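Protein FimX (Pseudomonas aeruginosa PAO1, PDB 3HV8) holds the ligand C2E in its EAL domain, which has the fold of a modified alpha/beta barrel. Local coordinates at residues G175-L178 against N179-N182; E145-A148 against T149-K153. One frame throughout, in Å; residues are numbered along the deposited sequence.

Contact 1. Residues G175-L178 against N179-N182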
ATOM      1  N   GLY A 175       1.239  13.638   3.073  1.00 22.39           N
ATOM      2  CA  GLY A 175       1.514  14.796   3.908  1.00 24.18           C
ATOM      3  C   GLY A 175       2.667  15.668   3.460  1.00 25.14           C
ATOM      4  O   GLY A 175       2.999  16.651   4.127  1.00 28.07           O
ATOM      5  N   CYS A 176       3.249  15.348   2.306  1.00 25.89           N
ATOM      6  CA  CYS A 176       4.466  16.018   1.846  1.00 26.73           C
ATOM      7  C   CYS A 176       4.202  17.093   0.800  1.00 27.81           C
ATOM      8  O   CYS A 176       5.015  17.999   0.631  1.00 29.55           O
ATOM      9  CB  CYS A 176       5.435  15.001   1.248  1.00 28.59           C
ATOM     10  SG  CYS A 176       6.002  13.751   2.399  1.00 31.23           S
ATOM     11  N   SER A 177       3.084  16.998   0.090  1.00 25.61           N
ATOM     12  CA  SER A 177       2.749  18.013  -0.906  1.00 25.14           C
ATOM     13  C   SER A 177       2.332  19.321  -0.210  1.00 30.77           C
ATOM     14  O   SER A 177       2.179  19.361   1.015  1.00 30.19           O
ATOM     15  CB  SER A 177       1.650  17.520  -1.832  1.00 31.63           C
ATOM     16  OG  SER A 177       0.493  17.179  -1.095  1.00 28.83           O
ATOM     17  N   LEU A 178       2.168  20.387  -0.989  1.00 29.65           N
ATOM     18  CA  LEU A 178       1.877  21.705  -0.420  1.00 33.68           C
ATOM     19  C   LEU A 178       0.554  21.720   0.340  1.00 37.25           C
ATOM     20  O   LEU A 178       0.475  22.257   1.452  1.00 38.33           O
ATOM     21  CB  LEU A 178       1.847  22.768  -1.523  1.00 34.51           C
ATOM     22  CG  LEU A 178       2.178  24.220  -1.157  1.00 55.20           C
ATOM     23  CD1 LEU A 178       1.290  25.167  -1.948  1.00 53.27           C
ATOM     24  CD2 LEU A 178       2.067  24.491   0.337  1.00 57.89           C
ATOM     25  N   ASN A 179      -0.479  21.136  -0.263  1.00 30.24           N
ATOM     26  CA  ASN A 179      -1.816  21.113   0.335  1.00 29.82           C
ATOM     27  C   ASN A 179      -2.385  19.709   0.259  1.00 26.05           C
ATOM     28  O   ASN A 179      -3.263  19.437  -0.571  1.00 27.32           O
ATOM     29  CB  ASN A 179      -2.746  22.070  -0.411  1.00 30.48           C
ATOM     30  CG  ASN A 179      -2.309  23.509  -0.287  1.00 38.02           C
ATOM     31  OD1 ASN A 179      -2.286  24.073   0.812  1.00 41.99           O
ATOM     32  ND2 ASN A 179      -1.957  24.116  -1.412  1.00 37.82           N
ATOM     33  N   PRO A 180      -1.876  18.813   1.120  1.00 25.23           N
ATOM     34  CA  PRO A 180      -2.142  17.379   0.944  1.00 26.51           C
ATOM     35  C   PRO A 180      -3.622  17.028   1.070  1.00 24.27           C
ATOM     36  O   PRO A 180      -4.067  16.028   0.494  1.00 25.09           O
ATOM     37  CB  PRO A 180      -1.338  16.708   2.065  1.00 25.60           C
ATOM     38  CG  PRO A 180      -0.590  17.769   2.768  1.00 35.04           C
ATOM     39  CD  PRO A 180      -1.024  19.110   2.281  1.00 26.92           C
ATOM     40  N   PHE A 181      -4.388  17.825   1.813  1.00 25.09           N
ATOM     41  CA  PHE A 181      -5.793  17.489   2.003  1.00 26.78           C
ATOM     42  C   PHE A 181      -6.684  17.769   0.782  1.00 26.22           C
ATOM     43  O   PHE A 181      -7.779  17.215   0.674  1.00 27.96           O
ATOM     44  CB  PHE A 181      -6.335  18.135   3.291  1.00 26.90           C
ATOM     45  CG  PHE A 181      -5.803  17.491   4.530  1.00 24.83           C
ATOM     46  CD1 PHE A 181      -6.487  16.441   5.126  1.00 30.15           C
ATOM     47  CD2 PHE A 181      -4.592  17.887   5.067  1.00 27.25           C
ATOM     48  CE1 PHE A 181      -5.985  15.816   6.259  1.00 29.99           C
ATOM     49  CE2 PHE A 181      -4.074  17.258   6.204  1.00 29.11           C
ATOM     50  CZ  PHE A 181      -4.785  16.221   6.800  1.00 27.45           C
ATOM     51  N   ASN A 182      -6.199  18.594  -0.139  1.00 27.35           N
ATOM     52  CA  ASN A 182      -6.982  18.936  -1.325  1.00 30.85           C
ATOM     53  C   ASN A 182      -7.282  17.698  -2.161  1.00 30.42           C
ATOM     54  O   ASN A 182      -8.377  17.525  -2.690  1.00 28.37           O
ATOM     55  CB  ASN A 182      -6.257  19.958  -2.198  1.00 32.03           C
ATOM     56  CG  ASN A 182      -6.286  21.359  -1.622  1.00 42.41           C
ATOM     57  OD1 ASN A 182      -5.663  22.273  -2.163  1.00 43.22           O
ATOM     58  ND2 ASN A 182      -7.011  21.538  -0.528  1.00 38.12           N
TER

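Contact 2. Residues E145-A148 against T149-K153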
ATOM      1  N   GLU A 145       0.995   9.472  -2.720  1.00 21.96           N
ATOM      2  CA  GLU A 145       0.522  10.846  -2.767  1.00 22.03           C
ATOM      3  C   GLU A 145       0.964  11.531  -4.053  1.00 21.55           C
ATOM      4  O   GLU A 145       0.177  12.239  -4.684  1.00 24.10           O
ATOM      5  CB  GLU A 145       1.018  11.623  -1.559  1.00 22.17           C
ATOM      6  CG  GLU A 145       0.651  13.104  -1.612  1.00 23.93           C
ATOM      7  CD  GLU A 145       0.965  13.802  -0.310  1.00 23.96           C
ATOM      8  OE1 GLU A 145       2.127  14.198  -0.091  1.00 26.41           O
ATOM      9  OE2 GLU A 145       0.029  13.933   0.508  1.00 27.12           O
ATOM     10  N   ALA A 146       2.217  11.320  -4.441  1.00 23.37           N
ATOM     11  CA  ALA A 146       2.715  11.972  -5.638  1.00 25.13           C
ATOM     12  C   ALA A 146       1.886  11.544  -6.847  1.00 24.58           C
ATOM     13  O   ALA A 146       1.464  12.382  -7.648  1.00 24.99           O
ATOM     14  CB  ALA A 146       4.181  11.627  -5.846  1.00 26.89           C
ATOM     15  N   ASP A 147       1.612  10.249  -6.969  1.00 23.50           N
ATOM     16  CA  ASP A 147       0.829   9.764  -8.119  1.00 23.83           C
ATOM     17  C   ASP A 147      -0.637  10.197  -8.076  1.00 25.41           C
ATOM     18  O   ASP A 147      -1.233  10.516  -9.114  1.00 25.84           O
ATOM     19  CB  ASP A 147       0.930   8.245  -8.254  1.00 24.88           C
ATOM     20  CG  ASP A 147       2.271   7.820  -8.758  1.00 27.96           C
ATOM     21  OD1 ASP A 147       2.614   6.631  -8.619  1.00 27.36           O
ATOM     22  OD2 ASP A 147       2.983   8.697  -9.280  1.00 28.87           O
ATOM     23  N   ALA A 148      -1.231  10.208  -6.887  1.00 25.11           N
ATOM     24  CA  ALA A 148      -2.616  10.636  -6.753  1.00 26.59           C
ATOM     25  C   ALA A 148      -2.776  12.064  -7.242  1.00 27.99           C
ATOM     26  O   ALA A 148      -3.788  12.417  -7.841  1.00 28.38           O
ATOM     27  CB  ALA A 148      -3.042  10.564  -5.300  1.00 27.34           C
ATOM     28  N   THR A 149      -1.767  12.875  -6.957  1.00 25.14           N
ATOM     29  CA  THR A 149      -1.755  14.287  -7.276  1.00 26.32           C
ATOM     30  C   THR A 149      -1.407  14.520  -8.756  1.00 28.41           C
ATOM     31  O   THR A 149      -2.027  15.338  -9.433  1.00 29.35           O
ATOM     32  CB  THR A 149      -0.758  14.984  -6.341  1.00 29.61           C
ATOM     33  OG1 THR A 149      -1.042  14.583  -4.983  1.00 31.01           O
ATOM     34  CG2 THR A 149      -0.874  16.485  -6.453  1.00 33.42           C
ATOM     35  N   SER A 150      -0.447  13.760  -9.268  1.00 24.82           N
ATOM     36  CA  SER A 150      -0.027  13.886 -10.662  1.00 24.37           C
ATOM     37  C   SER A 150      -1.092  13.441 -11.645  1.00 27.67           C
ATOM     38  O   SER A 150      -1.175  13.957 -12.765  1.00 31.07           O
ATOM     39  CB  SER A 150       1.208  13.012 -10.924  1.00 23.06           C
ATOM     40  OG  SER A 150       2.348  13.454 -10.215  1.00 25.27           O
ATOM     41  N   TYR A 151      -1.874  12.443 -11.255  1.00 23.14           N
ATOM     42  CA  TYR A 151      -2.850  11.816 -12.140  1.00 23.29           C
ATOM     43  C   TYR A 151      -4.219  11.867 -11.476  1.00 23.97           C
ATOM     44  O   TYR A 151      -4.898  10.850 -11.338  1.00 24.42           O
ATOM     45  CB  TYR A 151      -2.447  10.356 -12.426  1.00 25.93           C
ATOM     46  CG  TYR A 151      -1.049  10.253 -12.988  1.00 23.52           C
ATOM     47  CD1 TYR A 151      -0.800  10.543 -14.326  1.00 28.17           C
ATOM     48  CD2 TYR A 151       0.025   9.912 -12.173  1.00 23.92           C
ATOM     49  CE1 TYR A 151       0.488  10.467 -14.836  1.00 25.95           C
ATOM     50  CE2 TYR A 151       1.320   9.836 -12.679  1.00 26.20           C
ATOM     51  CZ  TYR A 151       1.537  10.127 -14.010  1.00 25.64           C
ATOM     52  OH  TYR A 151       2.826  10.079 -14.497  1.00 28.38           O
ATOM     53  N   LEU A 152      -4.604  13.063 -11.049  1.00 25.02           N
ATOM     54  CA  LEU A 152      -5.786  13.223 -10.207  1.00 27.72           C
ATOM     55  C   LEU A 152      -7.062  12.722 -10.875  1.00 27.21           C
ATOM     56  O   LEU A 152      -7.833  11.992 -10.266  1.00 25.91           O
ATOM     57  CB  LEU A 152      -5.928  14.677  -9.789  1.00 27.83           C
ATOM     58  CG  LEU A 152      -7.025  14.958  -8.772  1.00 28.96           C
ATOM     59  CD1 LEU A 152      -6.658  14.365  -7.426  1.00 30.85           C
ATOM     60  CD2 LEU A 152      -7.244  16.462  -8.655  1.00 33.43           C
ATOM     61  N   LYS A 153      -7.289  13.096 -12.130  1.00 26.21           N
ATOM     62  CA  LYS A 153      -8.493  12.632 -12.818  1.00 25.61           C
ATOM     63  C   LYS A 153      -8.537  11.109 -12.920  1.00 24.65           C
ATOM     64  O   LYS A 153      -9.568  10.483 -12.658  1.00 26.29           O
ATOM     65  CB  LYS A 153      -8.630  13.289 -14.195  1.00 30.76           C
ATOM     66  CG  LYS A 153      -9.083  14.741 -14.101  1.00 44.30           C
ATOM     67  CD  LYS A 153      -9.422  15.350 -15.455  1.00 52.46           C
ATOM     68  CE  LYS A 153      -9.561  16.867 -15.335  1.00 49.35           C
ATOM     69  NZ  LYS A 153     -10.234  17.483 -16.517  1.00 68.21           N
TER
HETATM   70  O   HOH W   1       4.107  11.314  -9.572  1.00 30.83           O

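Contact 1. Residues G175-L178 against N179-N182
The hydroxyl OG of Ser177 rests against Pro180, with ring and backbone carbons as its neighbours across the loop. OG lies 3.3 Å from Pro180 CA and 3.7 Å from Pro180 CB. The first torsion of Ser177 (chi1 58°) sets OG between its own N and carbonyl carbon, and so turns it to the proline. The carbonyl of the same serine meets another part of the ring: Ser177 O is 3.5 Å from Pro180 CD. Pro180 CG reaches the bare CA of Gly175 at 3.8 Å. The ring is thus lodged against both Gly175 and Ser177. Gly175 has a positive phi (112°), a conformation that glycine takes readily. Just before the proline, Leu178 and Asn179 lie side by side and point the same way. Methyl CD1 of Leu178 touches Asn179 ND2 at 3.5 Å. Residues 179-182 form a type I beta turn, closed by Asn182 N donating to Asn179 O at 3.1 Å. Within this turn Phe181 meets Phe174 edge-to-face and packs on helix 205-220. Residues 175-182 belong to the loop that follows strand 168-174 in the barrel. Its backbone N atoms at Gly175, Cys176 and Ser177 donate to the carboxylate of Glu145. No hydrogen bond joins 175-178 directly to 179-182. The shape of the loop therefore probably rests on van der Waals contact with the rigid proline ring, on the glycine backbone, and on the carboxylate that collects the amides.

Contact 2. Residues E145-A148 against T149-K153
Thr149 and Glu145 lie side by side one helical turn apart, pointing the same way. Their contact is made by the threonine hydroxyl and the glutamate backbone. Thr149 OG1 donates to Glu145 O at 2.7 Å. Thr149 N bonds to Glu145 O as well, at 3.1 Å, from the opposite face of the carbonyl plane. The hydroxyl reaches back because OG1 stands beside its own N, anti to the carbonyl carbon (chi1 -50°). Ser150 repeats the arrangement one residue on: its OG gives a 2.9 Å bond to Ala146 O. That hydroxyl sits above the carbonyl plane, off the lone pairs, while Ser150 N also donates to Ala146 O. A water donates to both Ser150 OG and Asp147 OD2, the latter at 2.9 Å, and so ties the two side chains together. Asp147 and Tyr151 run alongside each other, with carboxylate and ring planes 62° apart. Asp147 OD2 faces the ring edge in plane, 4.0 Å from Tyr151 CE2. Asp147 O also lies at this edge, 3.4 Å from Tyr151 CD2, and accepts the hydrogen bond of Tyr151 N. Tyr151 is the first residue past helix 145-150 and holds the N-cap position of helix 152-164. At this break Ala148 O takes a CA-H...O contact from Leu152 CA, 3.2 Å away. Ala148 itself packs inward on Ile171, while the side chain of Asp147 touches Ser113. The doubled bonds to Glu145 O and Ala146 O probably steady the last turn of a short helix, and give the donor protons of two hydroxyls a backbone acceptor within the helix itself.

In the fold
Both contacts are local and belong to the same EAL barrel, on loops and helices that follow the neighbouring parallel strands 139-144 and 168-174. Their centres are 11 Å apart. Contact 1 is at the surface, whereas contact 2 is partly buried and nearer C2E, with the Asp147 side chain about 7 Å from it. Contact 2 is built on helical and hydroxyl-to-carbonyl hydrogen bonds; contact 1 rests on van der Waals contacts round the Pro180 ring and a type I turn. Glu145 joins them: its side chain leaves the helix to bind the loop amides and to pack on Pro180. This fits the loop-steadying glutamate known at this place in EAL domains.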